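Local coordinates for protein similar to yteR (Bacilus subtilis) (Clostridium acetobutylicum, PDB 4WU0) that probably hydrolyses unsaturated rhamnogalacturonan fragments of pectin, as a family 105 glycoside hydrolase related to YteR, at residues Pro124-Leu129 and Lys182-Ser187; Lys164-Asn169 and His176-Ser181; Asp326-Asp329 and Ala333-Ile336. One frame throughout, in Å; residues are numbered along the deposited sequence.

Contact 1: residues Pro124-Leu129 and Lys182-Ser187; sequences PHQIWL and KTEPWS
The amide of Gln126 lies against the rim of the Trp186 indole, Gln126 OE1 standing 3.4 Å from Trp186 CZ2 near the ring plane, with the amide and ring planes turned 75° apart. Its other arm goes to the carboxylate of Glu184. Gln126 NE2 donates to Glu184 OE2 over 2.9 Å, but the bond is bent: the N-H...O angle is 133°, and OE2 is met on its anti side with the donor somewhat out of the carboxylate plane. OE1 has partners of its own. Trp128 NE1 gives Gln126 OE1 a nearly straight bond of 3.0 Å in the carbonyl plane, on a lone pair, and water 1 donates to it while accepting from Trp186 NE1. With both polar ends engaged, the buried amide of Gln126 is probably held against flipping, and the two indole N-H groups, one directly and one through the water, help to fix which end is oxygen. Gln126 opens the strand 126-128, which pairs antiparallel with 177-179 at one end of an (alpha/alpha)6 barrel, the fold of the six-hairpin glycosidases. The facing loop makes a type I turn from Glu184 to Ser187, whose carbonyl Glu184 O accepts both N and OG of Ser187. Glu184 bends sharply at its second torsion (chi2 -82°), bringing its carboxylate back toward Gln126, while its CB rides 3.3 Å above one face of the Trp186 ring, toward the rim.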
# COMPACT_ATOMS: atom_id res chain seq x y z
N PRO A 124 -11.84 13.10 11.07
CA PRO A 124 -12.15 12.50 12.37
C PRO A 124 -13.14 11.36 12.23
O PRO A 124 -14.07 11.47 11.45
CB PRO A 124 -12.79 13.65 13.15
CG PRO A 124 -13.32 14.55 12.11
CD PRO A 124 -12.34 14.48 10.97
N HIS A 125 -12.91 10.29 13.00
CA HIS A 125 -13.80 9.14 13.09
C HIS A 125 -13.76 8.25 11.86
O HIS A 125 -14.59 7.36 11.74
CB HIS A 125 -15.26 9.56 13.36
CG HIS A 125 -15.38 10.68 14.35
ND1 HIS A 125 -14.98 10.57 15.66
CD2 HIS A 125 -15.84 11.94 14.20
CE1 HIS A 125 -15.19 11.71 16.29
NE2 HIS A 125 -15.72 12.56 15.43
N GLN A 126 -12.80 8.48 10.97
CA GLN A 126 -12.76 7.78 9.68
C GLN A 126 -11.66 6.73 9.60
O GLN A 126 -10.52 6.98 9.99
CB GLN A 126 -12.60 8.77 8.53
CG GLN A 126 -13.77 9.72 8.41
CD GLN A 126 -13.58 10.79 7.38
OE1 GLN A 126 -12.96 10.57 6.32
NE2 GLN A 126 -14.09 11.98 7.67
N ILE A 127 -12.02 5.56 9.08
CA ILE A 127 -11.05 4.53 8.75
C ILE A 127 -11.05 4.40 7.24
O ILE A 127 -12.08 4.09 6.65
CB ILE A 127 -11.42 3.17 9.35
CG1 ILE A 127 -11.51 3.26 10.88
CG2 ILE A 127 -10.38 2.12 8.92
CD1 ILE A 127 -12.12 2.04 11.54
N TRP A 128 -9.91 4.65 6.60
CA TRP A 128 -9.75 4.36 5.17
C TRP A 128 -8.80 3.18 5.01
O TRP A 128 -7.82 3.06 5.77
CB TRP A 128 -9.15 5.53 4.39
CG TRP A 128 -9.81 6.88 4.48
CD1 TRP A 128 -10.72 7.34 5.41
CD2 TRP A 128 -9.56 7.98 3.60
NE1 TRP A 128 -11.05 8.65 5.13
CE2 TRP A 128 -10.34 9.07 4.04
CE3 TRP A 128 -8.74 8.15 2.48
CZ2 TRP A 128 -10.33 10.30 3.39
CZ3 TRP A 128 -8.73 9.37 1.84
CH2 TRP A 128 -9.52 10.43 2.30
N LEU A 129 -9.08 2.31 4.05
CA LEU A 129 -8.24 1.12 3.87
C LEU A 129 -6.78 1.50 3.69
O LEU A 129 -5.89 0.80 4.19
CB LEU A 129 -8.70 0.29 2.66
CG LEU A 129 -10.04 -0.45 2.77
CD1 LEU A 129 -10.32 -1.25 1.54
CD2 LEU A 129 -10.05 -1.34 4.01
N LYS A 182 -20.76 8.74 10.85
CA LYS A 182 -21.74 8.77 9.77
C LYS A 182 -22.17 10.20 9.42
O LYS A 182 -23.31 10.42 9.01
CB LYS A 182 -22.95 7.89 10.10
CG LYS A 182 -22.62 6.42 10.40
CD LYS A 182 -23.89 5.57 10.54
CE LYS A 182 -23.64 4.29 11.33
NZ LYS A 182 -24.92 3.64 11.77
N THR A 183 -21.26 11.15 9.56
CA THR A 183 -21.57 12.55 9.28
C THR A 183 -21.12 13.01 7.89
O THR A 183 -21.74 13.90 7.32
CB THR A 183 -20.97 13.48 10.34
OG1 THR A 183 -19.56 13.31 10.38
CG2 THR A 183 -21.54 13.16 11.72
N GLU A 184 -20.07 12.44 7.33
CA GLU A 184 -19.63 12.80 5.98
C GLU A 184 -20.73 12.51 4.95
O GLU A 184 -21.40 11.47 5.01
CB GLU A 184 -18.37 12.04 5.57
CG GLU A 184 -17.09 12.48 6.27
CD GLU A 184 -16.43 13.72 5.65
OE1 GLU A 184 -16.91 14.25 4.61
OE2 GLU A 184 -15.40 14.18 6.21
N PRO A 185 -20.92 13.43 3.98
CA PRO A 185 -21.95 13.23 2.96
C PRO A 185 -21.72 12.01 2.07
O PRO A 185 -22.68 11.52 1.47
CB PRO A 185 -21.87 14.52 2.12
CG PRO A 185 -21.20 15.51 2.96
CD PRO A 185 -20.28 14.76 3.88
N TRP A 186 -20.48 11.54 1.98
CA TRP A 186 -20.18 10.34 1.21
C TRP A 186 -20.53 9.05 1.95
O TRP A 186 -20.52 7.98 1.35
CB TRP A 186 -18.71 10.30 0.79
CG TRP A 186 -17.70 10.41 1.91
CD1 TRP A 186 -17.00 11.52 2.25
CD2 TRP A 186 -17.26 9.37 2.82
NE1 TRP A 186 -16.15 11.25 3.29
CE2 TRP A 186 -16.29 9.94 3.66
CE3 TRP A 186 -17.60 8.02 3.00
CZ2 TRP A 186 -15.66 9.21 4.67
CZ3 TRP A 186 -16.96 7.30 3.99
CH2 TRP A 186 -16.00 7.89 4.81
N SER A 187 -20.84 9.16 3.24
CA SER A 187 -21.00 7.98 4.08
C SER A 187 -22.45 7.54 4.10
O SER A 187 -23.36 8.35 4.20
CB SER A 187 -20.46 8.21 5.50
OG SER A 187 -21.34 9.00 6.27
O HOH W 1 -13.54 12.33 4.23

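Contact 2: residues Lys164-Asn169 and His176-Ser181; sequences KNLKDN and HAYDES
Both faces of the Tyr178 ring are occupied: the CB of Asn165 sits over the centre of one, and the backbone N of Glu180, from the tyrosine's own segment, lies over the centre of the other. The approach of Asn165 is a CH-pi contact, with its CB 4.0 Å from the Tyr178 ring centroid and only 12° off the normal. The amide that follows lies almost flat on the ring, its plane 16° from that of the phenol, so that Asn165 CG and ND2 are each 3.8 Å from Tyr178 CE2. No hydrogen bond crosses this stack; ND2 is instead bound to Glu114 OE1, a bond that can help hold the amide in its flat orientation. Leu166 approaches Tyr178 at an oblique angle and meets the base of the side chain, Leu166 CD1 touching Tyr178 CB at 3.4 Å, whereas its other methyl, CD2, lies 4.1 Å from His176 O. A chi1 of 168°, which turns CG of Tyr178 away from the backbone N, carries the ring out from the strand to the end of the helix. Beyond it, Asp179 OD1 accepts from both N and OG of Ser181, the former bond making an Asx turn where the strand ends. Helix 152-166 ends, the chain turns back through a loop, and strand 177-179 sets Tyr178 against the helix's last turn, as part of the (alpha/alpha)6 fold of the six-hairpin glycosidases.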
# COMPACT_ATOMS: atom_id res chain seq x y z
N LYS A 164 -14.27 -5.96 9.96
CA LYS A 164 -15.63 -6.03 10.49
C LYS A 164 -16.49 -4.87 9.98
O LYS A 164 -17.64 -5.07 9.58
CB LYS A 164 -15.59 -6.01 12.02
CG LYS A 164 -16.96 -6.01 12.67
CD LYS A 164 -16.87 -5.98 14.19
CE LYS A 164 -18.22 -6.26 14.82
NZ LYS A 164 -19.03 -5.02 15.06
N ASN A 165 -15.92 -3.68 9.96
CA ASN A 165 -16.69 -2.49 9.63
C ASN A 165 -16.76 -2.19 8.14
O ASN A 165 -17.73 -1.57 7.70
CB ASN A 165 -16.14 -1.25 10.33
CG ASN A 165 -16.42 -1.24 11.84
OD1 ASN A 165 -17.51 -1.57 12.29
ND2 ASN A 165 -15.43 -0.84 12.62
N LEU A 166 -15.75 -2.59 7.36
CA LEU A 166 -15.68 -2.17 5.95
C LEU A 166 -16.06 -3.25 4.94
O LEU A 166 -16.21 -2.94 3.77
CB LEU A 166 -14.29 -1.61 5.60
CG LEU A 166 -14.05 -0.17 6.08
CD1 LEU A 166 -13.96 -0.06 7.60
CD2 LEU A 166 -12.81 0.41 5.45
N LYS A 167 -16.21 -4.49 5.38
CA LYS A 167 -16.52 -5.57 4.46
C LYS A 167 -17.98 -5.59 4.00
O LYS A 167 -18.90 -5.40 4.80
CB LYS A 167 -16.20 -6.93 5.10
CG LYS A 167 -16.41 -8.12 4.15
CD LYS A 167 -16.00 -9.45 4.80
CE LYS A 167 -16.96 -9.88 5.91
NZ LYS A 167 -18.26 -10.38 5.38
N ASP A 168 -18.15 -5.84 2.71
CA ASP A 168 -19.45 -6.13 2.12
C ASP A 168 -19.70 -7.63 2.21
O ASP A 168 -18.94 -8.41 1.66
CB ASP A 168 -19.48 -5.69 0.66
CG ASP A 168 -20.72 -6.15 -0.06
OD1 ASP A 168 -21.78 -6.20 0.58
OD2 ASP A 168 -20.64 -6.46 -1.27
N ASN A 169 -20.75 -8.05 2.91
CA ASN A 169 -21.01 -9.48 3.03
C ASN A 169 -21.36 -10.14 1.71
O ASN A 169 -21.10 -11.32 1.52
CB ASN A 169 -22.12 -9.74 4.06
CG ASN A 169 -21.64 -9.51 5.48
OD1 ASN A 169 -20.55 -9.96 5.85
ND2 ASN A 169 -22.43 -8.81 6.27
N HIS A 176 -13.81 1.51 0.33
CA HIS A 176 -12.65 2.37 0.49
C HIS A 176 -12.56 2.97 1.91
O HIS A 176 -11.50 2.96 2.53
CB HIS A 176 -12.76 3.48 -0.56
CG HIS A 176 -11.60 4.42 -0.63
ND1 HIS A 176 -11.55 5.43 -1.56
CD2 HIS A 176 -10.46 4.51 0.10
CE1 HIS A 176 -10.43 6.12 -1.40
NE2 HIS A 176 -9.75 5.57 -0.41
N ALA A 177 -13.68 3.46 2.44
CA ALA A 177 -13.67 4.17 3.71
C ALA A 177 -14.96 4.02 4.49
O ALA A 177 -16.02 3.66 3.94
CB ALA A 177 -13.38 5.65 3.48
N TYR A 178 -14.85 4.37 5.77
CA TYR A 178 -15.89 4.23 6.78
C TYR A 178 -15.83 5.45 7.68
O TYR A 178 -14.75 5.83 8.13
CB TYR A 178 -15.59 2.96 7.60
CG TYR A 178 -16.38 2.78 8.87
CD1 TYR A 178 -17.76 2.63 8.85
CD2 TYR A 178 -15.74 2.73 10.10
CE1 TYR A 178 -18.48 2.45 10.02
CE2 TYR A 178 -16.45 2.54 11.28
CZ TYR A 178 -17.81 2.40 11.23
OH TYR A 178 -18.51 2.21 12.41
N ASP A 179 -16.98 6.08 7.94
CA ASP A 179 -17.09 7.17 8.90
C ASP A 179 -17.94 6.68 10.08
O ASP A 179 -19.16 6.57 9.98
CB ASP A 179 -17.76 8.39 8.28
CG ASP A 179 -17.81 9.57 9.23
OD1 ASP A 179 -17.39 9.43 10.39
OD2 ASP A 179 -18.28 10.64 8.82
N GLU A 180 -17.29 6.41 11.19
CA GLU A 180 -17.97 5.90 12.38
C GLU A 180 -19.07 6.85 12.86
O GLU A 180 -20.06 6.42 13.44
CB GLU A 180 -16.91 5.71 13.47
CG GLU A 180 -17.38 5.38 14.82
CD GLU A 180 -16.23 4.96 15.67
OE1 GLU A 180 -15.63 5.83 16.36
OE2 GLU A 180 -15.90 3.77 15.61
N SER A 181 -18.89 8.14 12.58
CA SER A 181 -19.82 9.15 13.04
C SER A 181 -20.96 9.29 12.05
O SER A 181 -21.98 9.89 12.36
CB SER A 181 -19.11 10.48 13.24
OG SER A 181 -18.86 11.14 12.01

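Contact 3: residues Asp326-Asp329 and Ala333-Ile336; sequences DKRD and AYYI
Arg328 lays its aliphatic chain over the ring of Tyr334, joining a loop that follows strand 311-317 to the short helix 332-337, in the part of this six-hairpin glycosidase that also carries a small antiparallel sheet. The apolar share is a CH-pi contact: Arg328 CB stands 4.1 Å from the Tyr334 ring centroid and 22° off its normal, displaced toward the rim. Arg328 CG continues along the ring, 3.7 Å from Tyr334 CE1, and Arg328 CD ends 3.5 Å from Tyr334 OH. The guanidinium does not stack; its plane is turned 77° from the ring, and the bend at the third torsion (chi3 -66°) carries it past the phenol, where NE and NH2 bond to the carbonyls of Gly323 and Leu322. The polar bonds run to earlier residues of the same loop and, for Tyr334, also to Glu338 just past the helix; none crosses between the two segments. Tyr334 OH is hydrogen-bonded to Glu338 OE2 and Gly321 N, which probably helps hold the hydroxyl end of the ring. The Asp329 and Tyr334 side chains run antiparallel alongside each other, carboxylate and ring steeply inclined. Ser331 OG bonds to the Asp329 carboxylate and to Tyr334 N, bridging the two at the start of the helix, and Asp329 OD1 itself lies 3.4 Å from Tyr334 CB.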
# COMPACT_ATOMS: atom_id res chain seq x y z
N ASP A 326 -12.58 19.50 -1.62
CA ASP A 326 -13.38 19.32 -2.83
C ASP A 326 -14.62 18.44 -2.63
O ASP A 326 -15.33 18.14 -3.59
CB ASP A 326 -12.51 18.77 -3.96
CG ASP A 326 -11.42 19.75 -4.38
OD1 ASP A 326 -11.70 20.96 -4.38
OD2 ASP A 326 -10.30 19.31 -4.70
N LYS A 327 -14.87 18.05 -1.38
CA LYS A 327 -16.09 17.34 -1.00
C LYS A 327 -16.30 16.14 -1.91
O LYS A 327 -17.36 15.97 -2.51
CB LYS A 327 -17.30 18.28 -1.05
CG LYS A 327 -17.10 19.59 -0.28
CD LYS A 327 -18.40 20.39 -0.24
CE LYS A 327 -18.26 21.70 0.54
NZ LYS A 327 -17.37 22.67 -0.16
N ARG A 328 -15.26 15.32 -2.00
CA ARG A 328 -15.24 14.15 -2.86
C ARG A 328 -16.26 13.13 -2.37
O ARG A 328 -16.23 12.75 -1.20
CB ARG A 328 -13.84 13.55 -2.87
CG ARG A 328 -12.79 14.53 -3.39
CD ARG A 328 -11.37 14.06 -3.14
NE ARG A 328 -11.07 14.01 -1.71
CZ ARG A 328 -9.87 13.72 -1.21
NH1 ARG A 328 -8.85 13.46 -2.03
NH2 ARG A 328 -9.68 13.69 0.11
N ASP A 329 -17.17 12.72 -3.25
CA ASP A 329 -18.38 12.01 -2.79
C ASP A 329 -18.31 10.50 -2.95
O ASP A 329 -19.22 9.79 -2.54
CB ASP A 329 -19.66 12.59 -3.41
CG ASP A 329 -19.82 12.30 -4.90
OD1 ASP A 329 -19.02 11.56 -5.50
OD2 ASP A 329 -20.80 12.84 -5.47
N ALA A 333 -18.81 8.38 -10.75
CA ALA A 333 -18.32 9.53 -11.52
C ALA A 333 -17.09 10.14 -10.86
O ALA A 333 -16.13 10.48 -11.54
CB ALA A 333 -19.42 10.56 -11.73
N TYR A 334 -17.10 10.25 -9.53
CA TYR A 334 -15.95 10.76 -8.81
C TYR A 334 -14.70 9.90 -9.08
O TYR A 334 -13.63 10.44 -9.37
CB TYR A 334 -16.20 10.89 -7.28
CG TYR A 334 -14.86 11.05 -6.63
CD1 TYR A 334 -14.13 12.23 -6.79
CD2 TYR A 334 -14.25 9.98 -5.99
CE1 TYR A 334 -12.85 12.34 -6.32
CE2 TYR A 334 -12.96 10.08 -5.50
CZ TYR A 334 -12.26 11.25 -5.69
OH TYR A 334 -10.97 11.33 -5.22
N TYR A 335 -14.80 8.57 -8.96
CA TYR A 335 -13.61 7.74 -9.11
C TYR A 335 -13.07 7.80 -10.54
O TYR A 335 -11.87 7.70 -10.75
CB TYR A 335 -13.85 6.30 -8.68
CG TYR A 335 -13.82 6.13 -7.18
CD1 TYR A 335 -12.62 6.11 -6.49
CD2 TYR A 335 -15.00 6.01 -6.45
CE1 TYR A 335 -12.58 5.96 -5.12
CE2 TYR A 335 -14.97 5.87 -5.09
CZ TYR A 335 -13.77 5.85 -4.41
OH TYR A 335 -13.72 5.71 -3.03
N ILE A 336 -13.95 7.96 -11.52
CA ILE A 336 -13.51 8.06 -12.91
C ILE A 336 -12.94 9.45 -13.21
O ILE A 336 -12.19 9.63 -14.17
CB ILE A 336 -14.71 7.71 -13.83
CG1 ILE A 336 -15.22 6.30 -13.51
CG2 ILE A 336 -14.36 7.85 -15.30
CD1 ILE A 336 -14.15 5.25 -13.40

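Overall arrangement
Contacts 1 and 2 meet in one two-stranded sheet, their centres about 9 Å apart: strand 126-128 belongs to the first and strand 177-179 to the second, joined by backbone bonds such as Ile127 N to Tyr178 O. Along the chain, contact 2 falls within the interval that contact 1 spans, and contact 3 follows both. Its centre lies about 14 Å from that of contact 1 and 18 Å from that of contact 2. Even so it touches each, through Trp186 CB against Asp329 O and a hydrogen bond between His176 ND1 and Tyr335 OH. The buried strand pair, backed by helix 152-166, is thereby joined to the surface loop and helix 332-337, about 140 or more residues further along the chain.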